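Long-range contacts in oxidoreductase NdmD (PDB 6ICM), which oxidises NADH and passes the electrons to the N-demethylases NdmA and NdmB in the first step of caffeine degradation, here represented by its [2Fe-2S] ferredoxin-type domain: residues Ile45-Leu53 with Lys79-Leu87; Glu54-Lys62 with Ile71-Lys79. All blocks are in the same frame, centred on the assembly; numbering follows the deposited sequence.

Contact 1 of 2, residues Ile45-Leu53 with Lys79-Leu87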
# COMPACT_ATOMS: atom_id res chain seq x y z
N ILE D 45 39.82 -29.75 18.02
CA ILE D 45 40.06 -31.18 18.02
C ILE D 45 41.37 -31.44 17.30
O ILE D 45 41.66 -30.83 16.27
CB ILE D 45 38.89 -31.94 17.40
CG1 ILE D 45 38.99 -33.42 17.75
CG2 ILE D 45 38.88 -31.82 15.90
CD1 ILE D 45 37.94 -34.25 17.08
N THR D 46 42.20 -32.27 17.90
CA THR D 46 43.49 -32.62 17.34
C THR D 46 43.66 -34.13 17.48
O THR D 46 43.01 -34.76 18.33
CB THR D 46 44.66 -31.88 18.01
OG1 THR D 46 45.13 -32.61 19.14
CG2 THR D 46 44.23 -30.54 18.50
N PRO D 47 44.47 -34.74 16.63
CA PRO D 47 44.53 -36.20 16.60
C PRO D 47 45.69 -36.75 17.39
O PRO D 47 46.72 -36.10 17.53
CB PRO D 47 44.67 -36.48 15.10
CG PRO D 47 45.47 -35.36 14.63
CD PRO D 47 45.11 -34.15 15.45
N VAL D 48 45.52 -37.96 17.92
CA VAL D 48 46.49 -38.57 18.81
C VAL D 48 47.02 -39.84 18.15
O VAL D 48 46.25 -40.61 17.56
CB VAL D 48 45.84 -38.88 20.17
CG1 VAL D 48 46.79 -39.66 21.05
CG2 VAL D 48 45.38 -37.57 20.81
N VAL D 49 48.34 -40.03 18.23
CA VAL D 49 48.96 -41.30 17.84
C VAL D 49 49.10 -42.24 19.03
O VAL D 49 48.65 -43.39 18.98
CB VAL D 49 50.33 -41.06 17.17
CG1 VAL D 49 50.79 -42.32 16.52
CG2 VAL D 49 50.22 -39.95 16.15
N SER D 50 49.69 -41.76 20.12
CA SER D 50 49.97 -42.58 21.30
C SER D 50 49.57 -41.82 22.55
O SER D 50 49.34 -40.61 22.53
CB SER D 50 51.45 -42.96 21.37
OG SER D 50 52.19 -41.93 22.01
N GLY D 51 49.53 -42.53 23.66
CA GLY D 51 49.30 -41.89 24.94
C GLY D 51 47.93 -42.22 25.49
O GLY D 51 46.98 -42.52 24.74
N ASP D 52 47.82 -42.18 26.82
CA ASP D 52 46.59 -42.51 27.54
C ASP D 52 45.94 -41.22 28.02
O ASP D 52 46.62 -40.34 28.57
CB ASP D 52 46.87 -43.46 28.72
CG ASP D 52 47.11 -44.92 28.27
OD1 ASP D 52 48.21 -45.21 27.73
OD2 ASP D 52 46.21 -45.79 28.46
N LEU D 53 44.62 -41.10 27.81
CA LEU D 53 43.94 -39.80 27.77
C LEU D 53 42.78 -39.72 28.75
O LEU D 53 42.12 -40.71 29.04
CB LEU D 53 43.40 -39.49 26.38
CG LEU D 53 44.33 -39.64 25.16
CD1 LEU D 53 43.62 -39.67 23.81
CD2 LEU D 53 45.37 -38.55 25.14
N LYS D 79 47.07 -38.53 31.32
CA LYS D 79 47.49 -39.19 32.57
C LYS D 79 48.69 -40.05 32.39
O LYS D 79 49.39 -40.34 33.36
CB LYS D 79 46.45 -40.16 33.15
CG LYS D 79 45.33 -39.53 33.89
CD LYS D 79 44.12 -40.13 33.38
CE LYS D 79 44.11 -39.40 32.06
NZ LYS D 79 44.09 -38.05 32.13
N SER D 80 48.90 -40.50 31.18
CA SER D 80 50.16 -41.10 30.86
C SER D 80 51.23 -40.02 31.04
O SER D 80 50.93 -38.90 31.48
CB SER D 80 50.13 -41.66 29.44
OG SER D 80 51.43 -41.83 28.94
N LYS D 81 52.47 -40.36 30.73
CA LYS D 81 53.57 -39.43 30.91
C LYS D 81 53.98 -38.77 29.61
O LYS D 81 54.45 -37.62 29.63
CB LYS D 81 54.76 -40.17 31.54
CG LYS D 81 55.78 -39.27 32.23
CD LYS D 81 55.17 -38.44 33.35
CE LYS D 81 55.43 -39.03 34.72
NZ LYS D 81 54.72 -38.28 35.80
N LYS D 82 53.81 -39.46 28.49
CA LYS D 82 54.01 -38.90 27.17
C LYS D 82 52.72 -39.03 26.37
O LYS D 82 51.90 -39.91 26.63
CB LYS D 82 55.17 -39.59 26.42
CG LYS D 82 55.85 -38.71 25.39
CD LYS D 82 56.79 -39.51 24.49
CE LYS D 82 57.72 -38.58 23.70
NZ LYS D 82 58.82 -38.02 24.56
N ILE D 83 52.56 -38.15 25.39
CA ILE D 83 51.43 -38.18 24.45
C ILE D 83 51.93 -37.65 23.11
O ILE D 83 52.62 -36.64 23.07
CB ILE D 83 50.23 -37.34 24.96
CG1 ILE D 83 49.17 -37.17 23.85
CG2 ILE D 83 50.68 -35.99 25.52
CD1 ILE D 83 47.99 -36.29 24.24
N VAL D 84 51.61 -38.32 22.01
CA VAL D 84 52.09 -37.86 20.71
C VAL D 84 50.90 -37.43 19.86
O VAL D 84 49.99 -38.24 19.59
CB VAL D 84 52.92 -38.92 19.98
CG1 VAL D 84 53.52 -38.33 18.72
CG2 VAL D 84 54.01 -39.41 20.89
N LEU D 85 50.90 -36.17 19.45
CA LEU D 85 49.88 -35.62 18.58
C LEU D 85 50.38 -35.61 17.14
O LEU D 85 51.52 -35.22 16.89
CB LEU D 85 49.49 -34.20 18.99
CG LEU D 85 49.36 -33.91 20.48
CD1 LEU D 85 49.01 -32.45 20.62
CD2 LEU D 85 48.33 -34.79 21.13
N ASP D 86 49.51 -36.01 16.22
CA ASP D 86 49.87 -36.22 14.83
C ASP D 86 49.75 -34.88 14.08
O ASP D 86 48.84 -34.65 13.27
CB ASP D 86 49.01 -37.33 14.25
CG ASP D 86 49.30 -37.63 12.79
OD1 ASP D 86 50.39 -37.25 12.30
OD2 ASP D 86 48.42 -38.24 12.14
N LEU D 87 50.70 -33.99 14.39
CA LEU D 87 50.71 -32.63 13.83
C LEU D 87 52.10 -32.13 13.43
O LEU D 87 53.11 -32.48 14.05
CB LEU D 87 50.09 -31.65 14.84
CG LEU D 87 48.55 -31.60 14.91
CD1 LEU D 87 48.13 -30.87 16.15
CD2 LEU D 87 47.93 -30.93 13.69
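Val-49 and Val-84 meet through one backbone bond, Val-49 N to Val-84 O at 2.8 Å. Asp-86 N donates to Pro-47 O at 3.1 Å, and Val-84 N makes a long bond to Ser-50 O at 3.3 Å. Val-49 and Ser-50 together face the single residue Val-84, a classic beta bulge where the chain turns a corner. With CG1 of Val-49 anti to the backbone N (chi1 -168°), CG2 falls beside that N and rests on Asp-86 CB at 3.5 Å.

Next to the bulge, Val-48 and Leu-85 form a non-hydrogen-bonded pair, and Val-48 CG2 meets Leu-85 CD2 at 4.1 Å. Farther along, Ile-83 is fully extended, and its CD1 arrives nearly at right angles to the side chain of Leu-53, touching CD2 at 3.6 Å. The contact illustrates how two parts of the beta-grasp of plant-type [2Fe-2S] ferredoxins are joined: strand 82-85, an edge of the main sheet that runs parallel to strand 3-6, where Ile-83 and Leu-6 share a backbone hydrogen bond, and the antiparallel pair of 46-48 with 70-71, tied through Thr-46 and Ile-71.

Gly-51 passes close to Ile-83, its CA 4.3 Å from Ile-83 CA, and its backbone angles (phi 110°) would press a side chain against the preceding carbonyl. Beyond it the contact is slack: Asp-52 O receives only weak bonds from the amides of Lys-79 and Ser-80, whereas Ser-80 OG turns back and donates to Lys-82 O at 3.0 Å, in the carbonyl plane and on a lone pair.

Contact 2 of 2, residues Glu54-Lys62 with Ile71-Lys79. With FES (Fe2/s2 (inorganic) cluster), chain K.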
# COMPACT_ATOMS: atom_id res chain seq x y z
N GLU D 54 42.53 -38.52 29.25
CA GLU D 54 41.34 -38.17 30.02
C GLU D 54 40.58 -37.09 29.31
O GLU D 54 41.18 -36.08 28.98
CB GLU D 54 41.73 -37.63 31.38
CG GLU D 54 40.75 -37.48 32.52
CD GLU D 54 41.44 -36.77 33.70
OE1 GLU D 54 42.58 -37.17 34.02
OE2 GLU D 54 40.84 -35.85 34.34
N HIS D 55 39.31 -37.34 29.03
CA HIS D 55 38.50 -36.36 28.35
C HIS D 55 37.62 -35.64 29.35
O HIS D 55 37.17 -36.25 30.31
CB HIS D 55 37.70 -37.01 27.23
CG HIS D 55 38.55 -37.92 26.41
ND1 HIS D 55 39.45 -37.44 25.49
CD2 HIS D 55 38.64 -39.28 26.37
CE1 HIS D 55 40.08 -38.46 24.93
NE2 HIS D 55 39.60 -39.59 25.44
N HIS D 56 37.47 -34.32 29.17
CA HIS D 56 36.58 -33.46 29.92
C HIS D 56 35.72 -32.63 28.99
O HIS D 56 35.16 -31.63 29.42
CB HIS D 56 37.35 -32.51 30.83
CG HIS D 56 38.25 -33.20 31.80
ND1 HIS D 56 39.52 -32.75 32.06
CD2 HIS D 56 38.07 -34.30 32.57
CE1 HIS D 56 40.10 -33.55 32.94
NE2 HIS D 56 39.24 -34.49 33.27
N ASP D 57 35.61 -33.03 27.73
CA ASP D 57 34.86 -32.24 26.76
C ASP D 57 33.42 -32.74 26.70
O ASP D 57 33.05 -33.75 27.29
CB ASP D 57 35.50 -32.35 25.39
CG ASP D 57 35.48 -33.76 24.86
OD1 ASP D 57 36.29 -34.57 25.38
OD2 ASP D 57 34.66 -34.07 23.97
N THR D 58 32.62 -31.99 25.95
CA THR D 58 31.26 -32.35 25.62
C THR D 58 31.07 -32.27 24.11
O THR D 58 30.01 -31.87 23.60
CB THR D 58 30.26 -31.46 26.37
OG1 THR D 58 30.53 -30.07 26.13
CG2 THR D 58 30.31 -31.75 27.88
N TYR D 59 32.10 -32.66 23.37
CA TYR D 59 32.05 -32.74 21.92
C TYR D 59 32.28 -34.14 21.40
O TYR D 59 31.63 -34.56 20.43
CB TYR D 59 33.09 -31.79 21.31
CG TYR D 59 33.16 -31.86 19.80
CD1 TYR D 59 32.22 -31.21 19.01
CD2 TYR D 59 34.16 -32.58 19.17
CE1 TYR D 59 32.28 -31.28 17.62
CE2 TYR D 59 34.22 -32.66 17.80
CZ TYR D 59 33.28 -32.01 17.02
OH TYR D 59 33.38 -32.10 15.63
N LEU D 60 33.18 -34.91 22.00
CA LEU D 60 33.50 -36.21 21.45
C LEU D 60 32.53 -37.27 21.93
O LEU D 60 32.23 -37.35 23.13
CB LEU D 60 34.93 -36.61 21.81
CG LEU D 60 35.98 -35.82 21.03
CD1 LEU D 60 37.28 -35.83 21.75
CD2 LEU D 60 36.15 -36.36 19.60
N SER D 61 32.09 -38.11 21.00
CA SER D 61 31.24 -39.25 21.32
C SER D 61 31.99 -40.24 22.20
O SER D 61 33.20 -40.41 22.07
CB SER D 61 30.79 -39.96 20.04
OG SER D 61 31.83 -40.74 19.48
N LYS D 62 31.25 -40.92 23.09
CA LYS D 62 31.86 -41.91 23.97
C LYS D 62 32.79 -42.85 23.20
O LYS D 62 33.89 -43.17 23.67
CB LYS D 62 30.78 -42.72 24.71
CG LYS D 62 29.68 -41.90 25.45
CD LYS D 62 30.14 -41.27 26.79
CE LYS D 62 30.46 -39.76 26.64
NZ LYS D 62 30.88 -39.10 27.93
N ILE D 71 41.57 -35.82 20.95
CA ILE D 71 41.62 -35.13 22.23
C ILE D 71 41.27 -33.67 21.99
O ILE D 71 41.59 -33.10 20.94
CB ILE D 71 43.00 -35.26 22.93
CG1 ILE D 71 42.91 -34.73 24.36
CG2 ILE D 71 44.09 -34.50 22.17
CD1 ILE D 71 44.15 -34.89 25.17
N MET D 72 40.59 -33.06 22.96
CA MET D 72 40.27 -31.64 22.95
C MET D 72 41.21 -30.95 23.93
O MET D 72 40.98 -31.02 25.16
CB MET D 72 38.80 -31.41 23.33
CG MET D 72 37.84 -32.43 22.71
SD MET D 72 37.78 -32.41 20.90
CE MET D 72 37.53 -30.65 20.65
N PRO D 73 42.29 -30.32 23.47
CA PRO D 73 43.31 -29.82 24.41
C PRO D 73 42.86 -28.69 25.30
O PRO D 73 43.52 -28.43 26.31
CB PRO D 73 44.44 -29.37 23.48
CG PRO D 73 43.84 -29.29 22.13
CD PRO D 73 42.76 -30.31 22.08
N CYS D 74 41.76 -28.02 24.98
CA CYS D 74 41.35 -26.89 25.80
C CYS D 74 40.93 -27.32 27.19
O CYS D 74 41.00 -26.50 28.12
CB CYS D 74 40.19 -26.15 25.13
SG CYS D 74 38.70 -27.15 24.93
N VAL D 75 40.50 -28.58 27.37
CA VAL D 75 39.94 -29.01 28.65
C VAL D 75 40.42 -30.40 29.04
O VAL D 75 40.31 -30.79 30.21
CB VAL D 75 38.40 -28.96 28.65
CG1 VAL D 75 37.88 -27.56 28.30
CG2 VAL D 75 37.80 -30.01 27.71
N SER D 76 40.94 -31.16 28.08
CA SER D 76 41.38 -32.52 28.35
C SER D 76 42.88 -32.58 28.62
O SER D 76 43.62 -31.63 28.33
CB SER D 76 41.00 -33.44 27.19
OG SER D 76 39.60 -33.51 27.03
N ARG D 77 43.33 -33.70 29.19
CA ARG D 77 44.72 -33.85 29.62
C ARG D 77 45.18 -35.29 29.37
O ARG D 77 44.41 -36.15 28.94
CB ARG D 77 44.88 -33.40 31.09
CG ARG D 77 45.00 -34.52 32.16
CD ARG D 77 45.60 -33.99 33.48
NE ARG D 77 44.61 -33.23 34.25
CZ ARG D 77 43.74 -33.74 35.13
NH1 ARG D 77 43.77 -35.03 35.43
NH2 ARG D 77 42.86 -32.95 35.74
N CYS D 78 46.47 -35.54 29.64
CA CYS D 78 47.08 -36.86 29.50
C CYS D 78 47.58 -37.36 30.86
O CYS D 78 48.42 -36.70 31.48
CB CYS D 78 48.25 -36.79 28.51
SG CYS D 78 49.11 -38.35 28.23
N LYS D 79 47.07 -38.53 31.32
CA LYS D 79 47.49 -39.19 32.57
C LYS D 79 48.69 -40.05 32.39
O LYS D 79 49.39 -40.34 33.36
CB LYS D 79 46.45 -40.16 33.15
CG LYS D 79 45.33 -39.53 33.89
CD LYS D 79 44.12 -40.13 33.38
CE LYS D 79 44.11 -39.40 32.06
NZ LYS D 79 44.09 -38.05 32.13
FE1 FES K . 36.14 -25.40 21.42
FE2 FES K . 38.38 -26.98 22.72
S1 FES K . 38.26 -25.00 21.80
S2 FES K . 36.24 -27.37 22.35
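Asp-57 and Met-72 cross at about a right angle, Met-72 CG lying 3.5 Å from Asp-57 CG, in the compact half of this contact. Met-72 is folded back at chi2 and chi3 (-63° and -50°), which sets SD 3.6 Å from Leu-60 CD1 and obliquely beside the Tyr-59 ring. Asp-57 OD2 accepts from Tyr-59 N at 3.0 Å, an Asx turn, and from Leu-60 N at 2.6 Å, which widens it into an Asx motif. Were an alanine here, both amides would probably be left without their shared acceptor and the loop under Met-72 freer to shift.

Between the halves, His-56 N bonds to Ser-76 OG at 3.1 Å, while His-56 ND1 points in its ring plane at Val-75 O, 2.8 Å away. Toward solvent the fit is looser: beyond the paired backbones of Glu-54 and Arg-77, Glu-54 OE1 forms a salt bridge with Arg-77 NH1 at 2.8 Å, the carboxylate and guanidinium standing almost perpendicular. A second bridge, to Lys-79 NZ, is less certainly placed.

Cys-74 SG holds one iron at 2.2 Å, with Cys-44 as its companion, and Met-72 CE lies near a bridging sulfide: the fourth-cysteine loop of a plant-type [2Fe-2S] ferredoxin.

In the fold
From the N terminus the chain lays down strands 3-6 and 13-15, helix 21-27 and the loop carrying the first three cluster cysteines before it reaches the segments of contact 1. Residues 45-53 then lead directly into 54-62, helix 62-65 and strand 70-71. Contact 2 closes the shorter loop, around that helix, and lies wholly within the larger one that contact 1 closes when 79-87 returns; the two share Lys-79 and do not cross. Ile-45 packs on Met-72, and Val-48 on Ile-71, so the two contacts touch directly. Contact 1 joins the C-terminal edge of the main sheet to strand 46-48 and the bulge after it, while contact 2 fixes the Cys-74 loop at the cluster.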